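Local coordinates for ThiJ/PfpI family protein (Pseudomonas syringae pv. tomato, PDB 3EWN), which is of unknown function but belongs to the DJ-1/PfpI family, whose members share a class I glutamine amidotransferase-like fold, at residues A[13-25]-A[187-199]. Residues are numbered along the deposited sequence; the frame is centred on the assembly and turned at random.
Sequences PDMNKVPWMGDEQ and AELRDQTYAECAQ
The guanidinium of R190 meets the 13-25 loop on one face and along its edge. Over that face lie M21 C and G22 CA; lacking a side chain, G22 can bring its CA to 3.1 Å from R190 NH2. At the edge the E24 carboxylate, its plane only 8° from the guanidinium's, is gripped side-on: R190 NE reaches E24 OE2 at 2.8 Å and R190 NH2 reaches E24 OE1 at 2.9 Å, both nearly straight and through syn lone pairs. This paired salt bridge should favour the charged form of each group and fix the guanidinium's rotation. R190 NH1 donates in the carbonyl plane to P19 O, which is tilted out of the guanidinium plane, and weakly to W20 O. Arginine suits the place because one group carries donors for a carboxylate and two carbonyls.

V18 CG1 lies over the centre of one W20 face, with M15 CB and C197 SG at the indole edge. R190 CG lies over one face of Y194, toward the rim; W20 O and V18 CG1 come to its edge. W20 CE3 meets Y194 CE1 at 3.7 Å, the rings inclined by 46°. Within the loop, W20 NE1 donates to M15 O, satisfying its polar atom. Branched V18 also sets CG2 on T193 CG2, and bends at chi2 (-60°) and chi3 bring selenomethionine M15 CE against T193 CG2 and C197 SG.

P19, centre of an inverse gamma turn that suits proline, packs CG on R190 CB and CD on D191 OD2. Aspartate D191 N-caps helix 192-201, OD1 accepting from the first-turn Y194 N. Y194 OH hydrogen-bonds to S48 O and M50 N, and R190 NH2 to M50 O. The loop entering strand 25-29, an inner strand between 53-58 and 87-90, is thus fastened across the break between helices 177-189 and 192-201, while M226 of the second subunit packs on C197.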
ATOM      1  N   PRO A  13      -4.569 -31.978   3.403  1.00 26.94           N
ATOM      2  CA  PRO A  13      -3.951 -33.012   2.565  1.00 26.87           C
ATOM      3  C   PRO A  13      -3.540 -32.547   1.165  1.00 25.48           C
ATOM      4  O   PRO A  13      -2.653 -33.135   0.547  1.00 26.27           O
ATOM      5  CB  PRO A  13      -5.025 -34.099   2.509  1.00 27.59           C
ATOM      6  CG  PRO A  13      -5.789 -33.897   3.785  1.00 29.46           C
ATOM      7  CD  PRO A  13      -5.909 -32.398   3.842  1.00 28.43           C
ATOM      8  N   ASP A  14      -4.185 -31.494   0.671  1.00 23.81           N
ATOM      9  CA  ASP A  14      -3.901 -30.972  -0.666  1.00 22.93           C
ATOM     10  C   ASP A  14      -2.802 -29.912  -0.719  1.00 22.62           C
ATOM     11  O   ASP A  14      -2.545 -29.345  -1.781  1.00 23.27           O
ATOM     12  CB  ASP A  14      -5.171 -30.368  -1.277  1.00 22.34           C
ATOM     13  CG  ASP A  14      -6.374 -31.286  -1.160  1.00 22.85           C
ATOM     14  OD1 ASP A  14      -6.245 -32.487  -1.484  1.00 21.33           O
ATOM     15  OD2 ASP A  14      -7.454 -30.799  -0.752  1.00 21.10           O
HETATM   16  N   MSE A  15      -2.148 -29.653   0.410  1.00 22.25           N
HETATM   17  CA  MSE A  15      -1.114 -28.621   0.457  1.00 21.83           C
HETATM   18  C   MSE A  15       0.316 -29.101   0.712  1.00 22.42           C
HETATM   19  O   MSE A  15       1.213 -28.288   0.932  1.00 19.62           O
HETATM   20  CB  MSE A  15      -1.487 -27.582   1.518  1.00 22.19           C
HETATM   21  CG  MSE A  15      -2.898 -27.037   1.366  1.00 23.88           C
HETATM   22 SE   MSE A  15      -3.208 -26.163  -0.339  1.00 28.12          SE
HETATM   23  CE  MSE A  15      -2.954 -24.356   0.276  1.00 23.70           C
ATOM     24  N   ASN A  16       0.538 -30.409   0.659  1.00 22.77           N
ATOM     25  CA  ASN A  16       1.864 -30.965   0.915  1.00 25.31           C
ATOM     26  C   ASN A  16       2.957 -30.632  -0.105  1.00 24.04           C
ATOM     27  O   ASN A  16       4.144 -30.757   0.202  1.00 24.30           O
ATOM     28  CB  ASN A  16       1.763 -32.485   1.062  1.00 29.09           C
ATOM     29  CG  ASN A  16       1.128 -33.142  -0.144  1.00 33.59           C
ATOM     30  OD1 ASN A  16       1.685 -33.120  -1.244  1.00 37.02           O
ATOM     31  ND2 ASN A  16      -0.051 -33.724   0.053  1.00 36.42           N
ATOM     32  N   LYS A  17       2.579 -30.208  -1.308  1.00 22.20           N
ATOM     33  CA  LYS A  17       3.578 -29.887  -2.324  1.00 21.37           C
ATOM     34  C   LYS A  17       3.804 -28.395  -2.555  1.00 18.87           C
ATOM     35  O   LYS A  17       4.668 -28.015  -3.343  1.00 17.76           O
ATOM     36  CB  LYS A  17       3.218 -30.561  -3.649  1.00 25.32           C
ATOM     37  CG  LYS A  17       3.319 -32.082  -3.610  1.00 29.28           C
ATOM     38  CD  LYS A  17       2.892 -32.704  -4.928  1.00 33.23           C
ATOM     39  CE  LYS A  17       1.457 -32.333  -5.267  1.00 35.37           C
ATOM     40  NZ  LYS A  17       0.496 -32.759  -4.211  1.00 38.87           N
ATOM     41  N   VAL A  18       3.029 -27.553  -1.879  1.00 15.45           N
ATOM     42  CA  VAL A  18       3.189 -26.108  -2.019  1.00 14.57           C
ATOM     43  C   VAL A  18       4.543 -25.715  -1.428  1.00 14.34           C
ATOM     44  O   VAL A  18       4.889 -26.143  -0.329  1.00 13.98           O
ATOM     45  CB  VAL A  18       2.083 -25.339  -1.252  1.00 14.18           C
ATOM     46  CG1 VAL A  18       2.324 -23.841  -1.347  1.00 14.66           C
ATOM     47  CG2 VAL A  18       0.713 -25.702  -1.802  1.00 14.35           C
ATOM     48  N   PRO A  19       5.334 -24.908  -2.155  1.00 12.82           N
ATOM     49  CA  PRO A  19       6.641 -24.499  -1.631  1.00 13.24           C
ATOM     50  C   PRO A  19       6.515 -23.425  -0.547  1.00 12.72           C
ATOM     51  O   PRO A  19       6.779 -22.245  -0.785  1.00 12.98           O
ATOM     52  CB  PRO A  19       7.369 -24.001  -2.880  1.00 13.43           C
ATOM     53  CG  PRO A  19       6.260 -23.450  -3.712  1.00 13.52           C
ATOM     54  CD  PRO A  19       5.173 -24.489  -3.558  1.00 14.49           C
ATOM     55  N   TRP A  20       6.109 -23.847   0.648  1.00 12.44           N
ATOM     56  CA  TRP A  20       5.922 -22.935   1.773  1.00 12.54           C
ATOM     57  C   TRP A  20       7.172 -22.150   2.142  1.00 13.10           C
ATOM     58  O   TRP A  20       7.099 -20.948   2.402  1.00 12.35           O
ATOM     59  CB  TRP A  20       5.422 -23.708   3.000  1.00 13.02           C
ATOM     60  CG  TRP A  20       4.078 -24.325   2.782  1.00 14.12           C
ATOM     61  CD1 TRP A  20       3.775 -25.658   2.763  1.00 16.51           C
ATOM     62  CD2 TRP A  20       2.864 -23.632   2.479  1.00 14.77           C
ATOM     63  NE1 TRP A  20       2.444 -25.836   2.460  1.00 15.43           N
ATOM     64  CE2 TRP A  20       1.863 -24.608   2.282  1.00 16.43           C
ATOM     65  CE3 TRP A  20       2.526 -22.277   2.351  1.00 16.42           C
ATOM     66  CZ2 TRP A  20       0.544 -24.272   1.962  1.00 17.48           C
ATOM     67  CZ3 TRP A  20       1.215 -21.944   2.032  1.00 17.05           C
ATOM     68  CH2 TRP A  20       0.239 -22.940   1.839  1.00 18.10           C
HETATM   69  N   MSE A  21       8.313 -22.834   2.169  1.00 13.24           N
HETATM   70  CA  MSE A  21       9.582 -22.202   2.518  1.00 15.59           C
HETATM   71  C   MSE A  21      10.398 -21.765   1.312  1.00 14.73           C
HETATM   72  O   MSE A  21      10.372 -22.395   0.256  1.00 15.39           O
HETATM   73  CB  MSE A  21      10.441 -23.142   3.373  1.00 20.28           C
HETATM   74  CG  MSE A  21      10.141 -23.128   4.860  1.00 27.14           C
HETATM   75 SE   MSE A  21      10.430 -21.388   5.655  1.00 38.66          SE
HETATM   76  CE  MSE A  21      12.214 -21.088   5.090  1.00 29.24           C
ATOM     77  N   GLY A  22      11.128 -20.670   1.493  1.00 13.45           N
ATOM     78  CA  GLY A  22      11.967 -20.140   0.437  1.00 14.33           C
ATOM     79  C   GLY A  22      13.150 -19.426   1.060  1.00 14.46           C
ATOM     80  O   GLY A  22      13.222 -19.296   2.280  1.00 15.30           O
ATOM     81  N   ASP A  23      14.076 -18.954   0.232  1.00 15.10           N
ATOM     82  CA  ASP A  23      15.256 -18.264   0.743  1.00 16.16           C
ATOM     83  C   ASP A  23      15.613 -17.067  -0.132  1.00 13.92           C
ATOM     84  O   ASP A  23      16.786 -16.726  -0.288  1.00 13.66           O
ATOM     85  CB  ASP A  23      16.433 -19.237   0.797  1.00 21.77           C
ATOM     86  CG  ASP A  23      16.907 -19.656  -0.584  1.00 27.05           C
ATOM     87  OD1 ASP A  23      16.055 -19.873  -1.471  1.00 30.91           O
ATOM     88  OD2 ASP A  23      18.133 -19.778  -0.779  1.00 32.68           O
ATOM     89  N   GLU A  24      14.592 -16.422  -0.690  1.00 10.32           N
ATOM     90  CA  GLU A  24      14.811 -15.275  -1.560  1.00 10.42           C
ATOM     91  C   GLU A  24      15.459 -14.086  -0.857  1.00  9.50           C
ATOM     92  O   GLU A  24      15.203 -13.820   0.318  1.00 10.75           O
ATOM     93  CB  GLU A  24      13.486 -14.812  -2.185  1.00  8.42           C
ATOM     94  CG  GLU A  24      12.800 -15.855  -3.060  1.00  9.64           C
ATOM     95  CD  GLU A  24      11.802 -16.712  -2.299  1.00  9.50           C
ATOM     96  OE1 GLU A  24      11.793 -16.682  -1.049  1.00 10.35           O
ATOM     97  OE2 GLU A  24      11.022 -17.427  -2.961  1.00 11.79           O
ATOM     98  N   GLN A  25      16.304 -13.378  -1.599  1.00  8.73           N
ATOM     99  CA  GLN A  25      16.982 -12.182  -1.109  1.00  9.55           C
ATOM    100  C   GLN A  25      16.367 -11.077  -1.953  1.00  8.41           C
ATOM    101  O   GLN A  25      16.607 -11.010  -3.155  1.00  8.38           O
ATOM    102  CB  GLN A  25      18.484 -12.265  -1.379  1.00 12.65           C
ATOM    103  CG  GLN A  25      19.170 -13.439  -0.700  1.00 19.00           C
ATOM    104  CD  GLN A  25      19.045 -13.388   0.805  1.00 21.55           C
ATOM    105  OE1 GLN A  25      19.322 -12.362   1.427  1.00 24.64           O
ATOM    106  NE2 GLN A  25      18.630 -14.502   1.406  1.00 24.73           N
ATOM    107  N   ALA A 187       3.715 -15.848  -7.295  1.00  8.36           N
ATOM    108  CA  ALA A 187       3.489 -17.106  -8.004  1.00  8.57           C
ATOM    109  C   ALA A 187       4.757 -17.526  -8.751  1.00  9.16           C
ATOM    110  O   ALA A 187       5.088 -18.711  -8.819  1.00 11.10           O
ATOM    111  CB  ALA A 187       2.330 -16.957  -8.983  1.00  7.65           C
ATOM    112  N   GLU A 188       5.456 -16.545  -9.316  1.00  9.46           N
ATOM    113  CA  GLU A 188       6.697 -16.800 -10.053  1.00 10.40           C
ATOM    114  C   GLU A 188       7.746 -17.412  -9.129  1.00 10.83           C
ATOM    115  O   GLU A 188       8.402 -18.394  -9.479  1.00 10.13           O
ATOM    116  CB  GLU A 188       7.232 -15.489 -10.639  1.00 10.44           C
ATOM    117  CG  GLU A 188       8.624 -15.559 -11.278  1.00 13.68           C
ATOM    118  CD  GLU A 188       8.678 -16.463 -12.499  1.00 15.35           C
ATOM    119  OE1 GLU A 188       7.623 -16.682 -13.126  1.00 16.40           O
ATOM    120  OE2 GLU A 188       9.779 -16.940 -12.847  1.00 15.49           O
ATOM    121  N   LEU A 189       7.887 -16.828  -7.944  1.00  9.50           N
ATOM    122  CA  LEU A 189       8.864 -17.288  -6.960  1.00  9.81           C
ATOM    123  C   LEU A 189       8.505 -18.612  -6.277  1.00 10.68           C
ATOM    124  O   LEU A 189       9.383 -19.430  -5.991  1.00 10.98           O
ATOM    125  CB  LEU A 189       9.082 -16.191  -5.913  1.00  9.54           C
ATOM    126  CG  LEU A 189       9.685 -14.909  -6.500  1.00  8.91           C
ATOM    127  CD1 LEU A 189       9.651 -13.787  -5.465  1.00  9.86           C
ATOM    128  CD2 LEU A 189      11.109 -15.182  -6.960  1.00 10.27           C
ATOM    129  N   ARG A 190       7.221 -18.819  -6.007  1.00  9.98           N
ATOM    130  CA  ARG A 190       6.765 -20.051  -5.368  1.00 10.05           C
ATOM    131  C   ARG A 190       5.875 -20.753  -6.390  1.00 10.68           C
ATOM    132  O   ARG A 190       6.382 -21.326  -7.349  1.00 12.06           O
ATOM    133  CB  ARG A 190       6.001 -19.721  -4.080  1.00  8.33           C
ATOM    134  CG  ARG A 190       6.839 -18.954  -3.050  1.00  8.72           C
ATOM    135  CD  ARG A 190       8.108 -19.710  -2.666  1.00  8.26           C
ATOM    136  NE  ARG A 190       8.973 -18.928  -1.781  1.00  7.34           N
ATOM    137  CZ  ARG A 190       8.818 -18.822  -0.465  1.00  8.40           C
ATOM    138  NH1 ARG A 190       7.828 -19.456   0.154  1.00 10.06           N
ATOM    139  NH2 ARG A 190       9.648 -18.060   0.234  1.00  8.36           N
ATOM    140  N   ASP A 191       4.561 -20.731  -6.192  1.00  9.76           N
ATOM    141  CA  ASP A 191       3.658 -21.321  -7.177  1.00 10.44           C
ATOM    142  C   ASP A 191       2.310 -20.616  -7.105  1.00  9.59           C
ATOM    143  O   ASP A 191       2.118 -19.739  -6.270  1.00  8.85           O
ATOM    144  CB  ASP A 191       3.527 -22.852  -7.008  1.00 11.14           C
ATOM    145  CG  ASP A 191       2.723 -23.268  -5.789  1.00 13.16           C
ATOM    146  OD1 ASP A 191       2.136 -22.407  -5.103  1.00 12.69           O
ATOM    147  OD2 ASP A 191       2.675 -24.491  -5.526  1.00 13.14           O
ATOM    148  N   GLN A 192       1.382 -20.975  -7.981  1.00  9.98           N
ATOM    149  CA  GLN A 192       0.091 -20.298  -7.989  1.00  8.75           C
ATOM    150  C   GLN A 192      -0.726 -20.479  -6.720  1.00  8.85           C
ATOM    151  O   GLN A 192      -1.422 -19.559  -6.284  1.00  8.36           O
ATOM    152  CB  GLN A 192      -0.739 -20.747  -9.190  1.00  8.55           C
ATOM    153  CG  GLN A 192      -2.020 -19.948  -9.341  1.00  8.82           C
ATOM    154  CD  GLN A 192      -2.735 -20.234 -10.638  1.00  9.57           C
ATOM    155  OE1 GLN A 192      -2.102 -20.476 -11.663  1.00 13.06           O
ATOM    156  NE2 GLN A 192      -4.062 -20.180 -10.610  1.00  9.52           N
ATOM    157  N   THR A 193      -0.654 -21.661  -6.124  1.00  7.24           N
ATOM    158  CA  THR A 193      -1.414 -21.912  -4.908  1.00  8.51           C
ATOM    159  C   THR A 193      -0.951 -20.994  -3.782  1.00  8.96           C
ATOM    160  O   THR A 193      -1.768 -20.471  -3.018  1.00  7.71           O
ATOM    161  CB  THR A 193      -1.273 -23.367  -4.453  1.00  7.05           C
ATOM    162  OG1 THR A 193      -1.709 -24.233  -5.509  1.00  7.60           O
ATOM    163  CG2 THR A 193      -2.126 -23.619  -3.213  1.00  7.37           C
ATOM    164  N   TYR A 194       0.360 -20.803  -3.678  1.00  7.77           N
ATOM    165  CA  TYR A 194       0.904 -19.940  -2.638  1.00  7.75           C
ATOM    166  C   TYR A 194       0.362 -18.534  -2.878  1.00  8.03           C
ATOM    167  O   TYR A 194      -0.087 -17.862  -1.949  1.00  7.98           O
ATOM    168  CB  TYR A 194       2.432 -19.929  -2.701  1.00  8.48           C
ATOM    169  CG  TYR A 194       3.103 -19.334  -1.480  1.00  7.69           C
ATOM    170  CD1 TYR A 194       3.781 -20.148  -0.576  1.00  9.18           C
ATOM    171  CD2 TYR A 194       3.053 -17.966  -1.226  1.00  6.98           C
ATOM    172  CE1 TYR A 194       4.394 -19.619   0.551  1.00  9.43           C
ATOM    173  CE2 TYR A 194       3.665 -17.423  -0.096  1.00  6.40           C
ATOM    174  CZ  TYR A 194       4.333 -18.256   0.784  1.00  8.90           C
ATOM    175  OH  TYR A 194       4.953 -17.731   1.893  1.00  9.95           O
ATOM    176  N   ALA A 195       0.390 -18.098  -4.135  1.00  7.47           N
ATOM    177  CA  ALA A 195      -0.101 -16.770  -4.489  1.00  7.99           C
ATOM    178  C   ALA A 195      -1.578 -16.613  -4.146  1.00  8.14           C
ATOM    179  O   ALA A 195      -2.008 -15.560  -3.680  1.00  7.54           O
ATOM    180  CB  ALA A 195       0.114 -16.508  -5.979  1.00  7.73           C
ATOM    181  N   GLU A 196      -2.356 -17.663  -4.383  1.00  8.83           N
ATOM    182  CA  GLU A 196      -3.783 -17.608  -4.092  1.00  7.66           C
ATOM    183  C   GLU A 196      -4.009 -17.473  -2.588  1.00  8.70           C
ATOM    184  O   GLU A 196      -4.936 -16.787  -2.155  1.00  7.92           O
ATOM    185  CB  GLU A 196      -4.476 -18.850  -4.652  1.00  8.34           C
ATOM    186  CG  GLU A 196      -4.391 -18.927  -6.175  1.00  8.14           C
ATOM    187  CD  GLU A 196      -4.934 -20.230  -6.729  1.00  9.28           C
ATOM    188  OE1 GLU A 196      -4.816 -21.259  -6.031  1.00  9.28           O
ATOM    189  OE2 GLU A 196      -5.466 -20.225  -7.864  1.00  9.87           O
ATOM    190  N   CYS A 197      -3.153 -18.107  -1.791  1.00  8.47           N
ATOM    191  CA  CYS A 197      -3.276 -17.999  -0.336  1.00  7.65           C
ATOM    192  C   CYS A 197      -3.020 -16.552   0.083  1.00  8.10           C
ATOM    193  O   CYS A 197      -3.726 -16.003   0.926  1.00  9.01           O
ATOM    194  CB  CYS A 197      -2.274 -18.912   0.364  1.00  9.00           C
ATOM    195  SG  CYS A 197      -2.699 -20.658   0.253  1.00  8.13           S
ATOM    196  N   ALA A 198      -1.994 -15.943  -0.508  1.00  8.33           N
ATOM    197  CA  ALA A 198      -1.654 -14.557  -0.213  1.00  7.03           C
ATOM    198  C   ALA A 198      -2.789 -13.632  -0.649  1.00  8.49           C
ATOM    199  O   ALA A 198      -3.100 -12.653   0.029  1.00  8.22           O
ATOM    200  CB  ALA A 198      -0.363 -14.165  -0.932  1.00  9.14           C
ATOM    201  N   GLN A 199      -3.401 -13.942  -1.788  1.00  7.91           N
ATOM    202  CA  GLN A 199      -4.494 -13.125  -2.302  1.00  7.11           C
ATOM    203  C   GLN A 199      -5.697 -13.187  -1.374  1.00  8.10           C
ATOM    204  O   GLN A 199      -6.344 -12.172  -1.118  1.00  9.25           O
ATOM    205  CB  GLN A 199      -4.895 -13.584  -3.709  1.00  6.25           C
ATOM    206  CG  GLN A 199      -5.926 -12.683  -4.374  1.00  6.82           C
ATOM    207  CD  GLN A 199      -6.304 -13.153  -5.764  1.00  7.29           C
ATOM    208  OE1 GLN A 199      -6.002 -14.282  -6.149  1.00  8.84           O
ATOM    209  NE2 GLN A 199      -6.976 -12.291  -6.521  1.00  6.44           N
TER
HETATM  210  O   HOH W   1      12.047 -18.617  -5.147  1.00 16.92           O